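Local coordinates for TT1561 protein (Thermus thermophilus, PDB 1UF3) that is of unknown function but belongs to the calcineurin-like metallophosphoesterases, binds calcium ions and is probably a phosphoesterase, at residues 57-62 with 92-97; 65-70 with 102-107. All coordinates share one frame; numbering follows the deposited sequence.

Contact 1: residues 57-62 with 92-97; sequences RILSEA and PEMRNV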
loop_
_atom_site.group_PDB
_atom_site.type_symbol
_atom_site.label_atom_id
_atom_site.label_comp_id
_atom_site.label_asym_id
_atom_site.label_seq_id
_atom_site.Cartn_x
_atom_site.Cartn_y
_atom_site.Cartn_z
ATOM N N ARG A 57 17.468 20.464 5.342
ATOM C CA ARG A 57 16.192 20.711 4.682
ATOM C C ARG A 57 16.075 19.801 3.456
ATOM O O ARG A 57 15.014 19.222 3.181
ATOM C CB ARG A 57 16.102 22.177 4.257
ATOM C CG ARG A 57 14.787 22.539 3.619
ATOM C CD ARG A 57 14.012 23.534 4.472
ATOM N NE ARG A 57 12.629 23.649 4.000
ATOM C CZ ARG A 57 11.681 24.366 4.597
ATOM N NH1 ARG A 57 11.953 25.050 5.704
ATOM N NH2 ARG A 57 10.454 24.385 4.089
ATOM N N ILE A 58 17.173 19.690 2.713
ATOM C CA ILE A 58 17.219 18.850 1.521
ATOM C C ILE A 58 17.143 17.369 1.912
ATOM O O ILE A 58 16.416 16.613 1.292
ATOM C CB ILE A 58 18.527 19.125 0.702
ATOM C CG1 ILE A 58 18.310 20.357 -0.182
ATOM C CG2 ILE A 58 18.923 17.900 -0.149
ATOM C CD1 ILE A 58 19.596 21.012 -0.655
ATOM N N LEU A 59 17.870 16.972 2.951
ATOM C CA LEU A 59 17.853 15.572 3.389
ATOM C C LEU A 59 16.470 15.168 3.896
ATOM O O LEU A 59 16.031 14.036 3.686
ATOM C CB LEU A 59 18.865 15.355 4.497
ATOM C CG LEU A 59 19.584 14.011 4.641
ATOM C CD1 LEU A 59 20.034 13.900 6.076
ATOM C CD2 LEU A 59 18.715 12.844 4.266
ATOM N N SER A 60 15.788 16.117 4.542
ATOM C CA SER A 60 14.452 15.894 5.105
ATOM C C SER A 60 13.397 15.521 4.065
ATOM O O SER A 60 12.362 14.943 4.407
ATOM C CB SER A 60 13.984 17.140 5.882
ATOM O OG SER A 60 13.484 18.135 4.986
ATOM N N GLU A 61 13.651 15.834 2.797
ATOM C CA GLU A 61 12.704 15.510 1.730
ATOM C C GLU A 61 12.519 13.997 1.507
ATOM O O GLU A 61 11.503 13.552 0.961
ATOM C CB GLU A 61 13.164 16.148 0.416
ATOM C CG GLU A 61 13.253 17.676 0.465
ATOM C CD GLU A 61 12.027 18.348 -0.114
ATOM O OE1 GLU A 61 10.896 17.910 0.213
ATOM O OE2 GLU A 61 12.193 19.317 -0.891
ATOM N N ALA A 62 13.517 13.219 1.907
ATOM C CA ALA A 62 13.471 11.766 1.759
ATOM C C ALA A 62 12.260 11.103 2.424
ATOM O O ALA A 62 11.677 10.177 1.862
ATOM C CB ALA A 62 14.734 11.162 2.335
ATOM N N PRO A 92 11.114 13.590 12.987
ATOM C CA PRO A 92 11.715 12.648 13.929
ATOM C C PRO A 92 12.243 11.331 13.343
ATOM O O PRO A 92 12.856 10.553 14.053
ATOM C CB PRO A 92 10.620 12.465 15.006
ATOM C CG PRO A 92 9.347 12.639 14.226
ATOM C CD PRO A 92 9.683 13.809 13.279
ATOM N N GLU A 93 12.042 11.104 12.054
ATOM C CA GLU A 93 12.583 9.907 11.432
ATOM C C GLU A 93 14.077 10.116 11.136
ATOM O O GLU A 93 14.778 9.164 10.804
ATOM C CB GLU A 93 11.847 9.557 10.139
ATOM C CG GLU A 93 12.029 10.528 8.974
ATOM C CD GLU A 93 11.221 11.811 9.141
ATOM O OE1 GLU A 93 10.973 12.485 8.131
ATOM O OE2 GLU A 93 10.830 12.141 10.276
HETATM N N MSE A 94 14.564 11.352 11.285
HETATM C CA MSE A 94 15.981 11.659 11.033
HETATM C C MSE A 94 16.673 11.620 12.355
HETATM O O MSE A 94 16.077 11.948 13.384
HETATM C CB MSE A 94 16.146 13.056 10.421
HETATM C CG MSE A 94 15.411 13.201 9.146
HETATM SE SE MSE A 94 15.391 15.050 8.523
HETATM C CE MSE A 94 17.288 15.137 8.000
ATOM N N ARG A 95 17.944 11.256 12.348
ATOM C CA ARG A 95 18.642 11.150 13.595
ATOM C C ARG A 95 20.164 11.179 13.539
ATOM O O ARG A 95 20.799 10.340 12.884
ATOM C CB ARG A 95 18.206 9.846 14.298
ATOM C CG ARG A 95 18.771 9.644 15.706
ATOM C CD ARG A 95 18.423 10.817 16.657
ATOM N NE ARG A 95 18.347 10.415 18.060
ATOM C CZ ARG A 95 18.985 11.001 19.072
ATOM N NH1 ARG A 95 19.782 12.037 18.865
ATOM N NH2 ARG A 95 18.802 10.562 20.312
ATOM N N ASN A 96 20.732 12.149 14.250
ATOM C CA ASN A 96 22.164 12.250 14.393
ATOM C C ASN A 96 22.424 11.190 15.460
ATOM O O ASN A 96 21.920 11.316 16.571
ATOM C CB ASN A 96 22.553 13.623 14.950
ATOM C CG ASN A 96 23.693 13.541 15.896
ATOM O OD1 ASN A 96 24.711 12.933 15.584
ATOM N ND2 ASN A 96 23.545 14.146 17.078
ATOM N N VAL A 97 23.181 10.147 15.127
ATOM C CA VAL A 97 23.463 9.091 16.095
ATOM C C VAL A 97 24.831 9.223 16.756
ATOM O O VAL A 97 25.267 8.339 17.494
ATOM C CB VAL A 97 23.286 7.670 15.456
ATOM C CG1 VAL A 97 21.783 7.420 15.149
ATOM C CG2 VAL A 97 24.091 7.551 14.162
#
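Ser-60 OG donates a 2.6 Å hydrogen bond to Arg-57 O, one turn back in its own segment. It approaches tilted 33° out of the carbonyl plane, at a C=O...OG angle of 123°. With OG lodged between the backbone N and the carbonyl carbon (chi1 80°), the hydroxyl is turned back to the helix backbone, and what Ser-60 offers to Met-94, a selenomethionine, is carbon. The selenium rests against the backbone and CB of Ser-60, with SE 3.6 Å from Ser-60 CA and 3.7 Å from Ser-60 CB. Beyond it the chain bends at chi3 and the terminal methyl passes to Leu-59, where Met-94 CE lies 3.6 Å from Leu-59 CD1 and 3.8 Å from Leu-59 CB. The two side chains slide past each other in opposite directions, and CE touches both the root and a branch of the leucine. Across the segments the contact is apolar packing between buried residues. It sets segment 57-62, at the close of helix 49-59, against strand 94-96, the outermost strand, within this chain, of the parallel part of a mixed sheet in the metallophosphoesterase fold. Tyr-68 of the neighbouring strand touches both Leu-59 and Met-94, and Val-87 of helix 77-90 touches both Ser-60 and Met-94, so the selenomethionine lies between two helices and the sheet. Glu-61 N and Ala-62 N each donate a 3.2 Å hydrogen bond, to Ile-58 O and Leu-59 O respectively. Farther along the strand, Asn-96 ND2 hydrogen-bonds Tyr-138 OH of a neighbouring subunit.

Contact 2: residues 65-70 with 102-107; sequences PTAYVP and TFWRGP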
loop_
_atom_site.group_PDB
_atom_site.type_symbol
_atom_site.label_atom_id
_atom_site.label_comp_id
_atom_site.label_asym_id
_atom_site.label_seq_id
_atom_site.Cartn_x
_atom_site.Cartn_y
_atom_site.Cartn_z
ATOM N N PRO A 65 13.638 6.677 7.356
ATOM C CA PRO A 65 14.506 6.638 8.533
ATOM C C PRO A 65 15.881 7.061 8.015
ATOM O O PRO A 65 16.286 6.621 6.939
ATOM C CB PRO A 65 14.471 5.168 8.935
ATOM C CG PRO A 65 13.054 4.792 8.606
ATOM C CD PRO A 65 12.847 5.436 7.235
ATOM N N THR A 66 16.586 7.903 8.767
ATOM C CA THR A 66 17.894 8.398 8.332
ATOM C C THR A 66 18.831 8.588 9.513
ATOM O O THR A 66 18.454 9.146 10.539
ATOM C CB THR A 66 17.735 9.741 7.573
ATOM O OG1 THR A 66 16.868 9.542 6.456
ATOM C CG2 THR A 66 19.080 10.268 7.057
ATOM N N ALA A 67 20.061 8.107 9.380
ATOM C CA ALA A 67 21.012 8.262 10.461
ATOM C C ALA A 67 22.281 8.859 9.908
ATOM O O ALA A 67 22.684 8.562 8.785
ATOM C CB ALA A 67 21.320 6.904 11.122
ATOM N N TYR A 68 22.935 9.680 10.711
ATOM C CA TYR A 68 24.170 10.293 10.264
ATOM C C TYR A 68 25.083 10.631 11.422
ATOM O O TYR A 68 24.646 10.684 12.587
ATOM C CB TYR A 68 23.869 11.559 9.410
ATOM C CG TYR A 68 22.670 12.386 9.868
ATOM C CD1 TYR A 68 21.432 12.291 9.215
ATOM C CD2 TYR A 68 22.757 13.218 10.987
ATOM C CE1 TYR A 68 20.288 13.013 9.686
ATOM C CE2 TYR A 68 21.629 13.936 11.466
ATOM C CZ TYR A 68 20.408 13.818 10.815
ATOM O OH TYR A 68 19.300 14.442 11.353
ATOM N N VAL A 69 26.374 10.778 11.116
ATOM C CA VAL A 69 27.359 11.181 12.111
ATOM C C VAL A 69 28.207 12.260 11.415
ATOM O O VAL A 69 28.329 12.292 10.183
ATOM C CB VAL A 69 28.252 10.018 12.600
ATOM C CG1 VAL A 69 27.389 8.926 13.209
ATOM C CG2 VAL A 69 29.097 9.481 11.468
ATOM N N PRO A 70 28.775 13.175 12.196
ATOM C CA PRO A 70 29.588 14.241 11.607
ATOM C C PRO A 70 31.017 13.776 11.303
ATOM O O PRO A 70 31.460 12.721 11.790
ATOM C CB PRO A 70 29.541 15.313 12.682
ATOM C CG PRO A 70 29.620 14.477 13.953
ATOM C CD PRO A 70 28.706 13.297 13.671
ATOM N N THR A 102 19.528 4.924 18.077
ATOM C CA THR A 102 18.110 4.892 17.740
ATOM C C THR A 102 17.817 3.478 17.228
ATOM O O THR A 102 18.757 2.738 16.930
ATOM C CB THR A 102 17.721 5.939 16.670
ATOM O OG1 THR A 102 16.296 5.958 16.541
ATOM C CG2 THR A 102 18.339 5.624 15.329
ATOM N N PHE A 103 16.537 3.093 17.157
ATOM C CA PHE A 103 16.169 1.770 16.647
ATOM C C PHE A 103 15.454 1.898 15.330
ATOM O O PHE A 103 14.623 2.788 15.142
ATOM C CB PHE A 103 15.204 1.006 17.575
ATOM C CG PHE A 103 15.805 0.555 18.857
ATOM C CD1 PHE A 103 15.502 1.217 20.043
ATOM C CD2 PHE A 103 16.630 -0.569 18.902
ATOM C CE1 PHE A 103 16.007 0.763 21.255
ATOM C CE2 PHE A 103 17.142 -1.028 20.098
ATOM C CZ PHE A 103 16.836 -0.370 21.287
ATOM N N TRP A 104 15.778 1.005 14.407
ATOM C CA TRP A 104 15.098 0.977 13.132
ATOM C C TRP A 104 14.309 -0.332 13.139
ATOM O O TRP A 104 14.648 -1.257 13.878
ATOM C CB TRP A 104 16.076 0.933 11.981
ATOM C CG TRP A 104 16.617 2.253 11.559
ATOM C CD1 TRP A 104 16.267 3.488 12.032
ATOM C CD2 TRP A 104 17.645 2.467 10.589
ATOM N NE1 TRP A 104 17.024 4.462 11.414
ATOM C CE2 TRP A 104 17.877 3.863 10.523
ATOM C CE3 TRP A 104 18.402 1.611 9.770
ATOM C CZ2 TRP A 104 18.840 4.428 9.670
ATOM C CZ3 TRP A 104 19.365 2.173 8.918
ATOM C CH2 TRP A 104 19.573 3.567 8.880
ATOM N N ARG A 105 13.267 -0.412 12.329
ATOM C CA ARG A 105 12.492 -1.641 12.287
ATOM C C ARG A 105 13.335 -2.796 11.713
ATOM O O ARG A 105 14.003 -2.655 10.676
ATOM C CB ARG A 105 11.228 -1.460 11.457
ATOM C CG ARG A 105 10.268 -2.591 11.712
ATOM C CD ARG A 105 8.866 -2.303 11.261
ATOM N NE ARG A 105 8.060 -3.503 11.446
ATOM C CZ ARG A 105 6.853 -3.683 10.925
ATOM N NH1 ARG A 105 6.297 -2.730 10.177
ATOM N NH2 ARG A 105 6.213 -4.821 11.144
ATOM N N GLY A 106 13.303 -3.925 12.405
ATOM C CA GLY A 106 14.086 -5.069 11.977
ATOM C C GLY A 106 14.044 -6.126 13.062
ATOM O O GLY A 106 13.602 -7.235 12.807
ATOM N N PRO A 107 14.476 -5.807 14.289
ATOM C CA PRO A 107 14.996 -4.488 14.670
ATOM C C PRO A 107 16.510 -4.329 14.507
ATOM O O PRO A 107 17.242 -5.320 14.409
ATOM C CB PRO A 107 14.587 -4.366 16.133
ATOM C CG PRO A 107 14.701 -5.793 16.623
ATOM C CD PRO A 107 14.168 -6.626 15.476
HETATM O O HOH W 1 16.892 7.094 12.320
#
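Pro-65 lies over one face of the Trp-104 indole in a CH-pi contact: Pro-65 CB stands 3.9 Å from the centroid of the five-membered ring, 24° off its normal. The carbon is set toward the rim, and the ring atom nearest to it is Trp-104 NE1, 3.6 Å away. Apolar packing continues on the six-membered ring, where Ala-67 CB meets Trp-104 CZ2 obliquely at 3.8 Å. The backbone of strand 66-69 borders the indole edge as well, with Ala-67 N in the ring plane and 3.9 Å from Trp-104 CZ2. The indole is brought there by a first torsion that sets CG beside the backbone N and anti to the carbonyl carbon (chi1 -84°). Polar linkage comes through a single water. Trp-104 NE1 donates to it at 2.8 Å, in the plane of the ring, and the water in turn donates to Thr-66 O at 3.1 Å, so the buried N-H and a strand carbonyl are joined by one bridge. Were Trp-104 replaced by an alanine, the water would probably lose its indole donor, and Pro-65 and Ala-67 the flat surface they pack on. Val-110 of strand 108-118 touches both Trp-104 and Ala-67, while Arg-105 NH2, just past the strand, hydrogen-bonds Lys-147 O of a neighbouring subunit. The side chain of Pro-65 is about 6 Å from that of Asp-34, a calcium ligand, and about 9 Å from a bound calcium ion. Strand 66-69 belongs to one mixed sheet and strand 101-104 to the other; their facing side chains form part of the packing between the two sheets at the centre of the calcineurin-like metallophosphoesterase sandwich.

From the N terminus the segments come as 57-62, 65-70, 92-97 and 102-107, so the two contacts alternate and cross. Strand 66-69 opens contact 2 just after helix 49-59 has opened contact 1. Helix 77-90 then leads to strand 94-96, which closes contact 1 over 29 intervening residues; strand 101-104 follows and closes contact 2 over 31. Strands 66-69 and 94-96 are parallel neighbours in one sheet, joined by backbone hydrogen bonds such as Thr-66 N to Glu-93 O (3.0 Å) and Val-97 N to Tyr-68 O (3.0 Å). Contact 1 ties this sheet to helix 49-59, whereas contact 2 ties it to the second sheet.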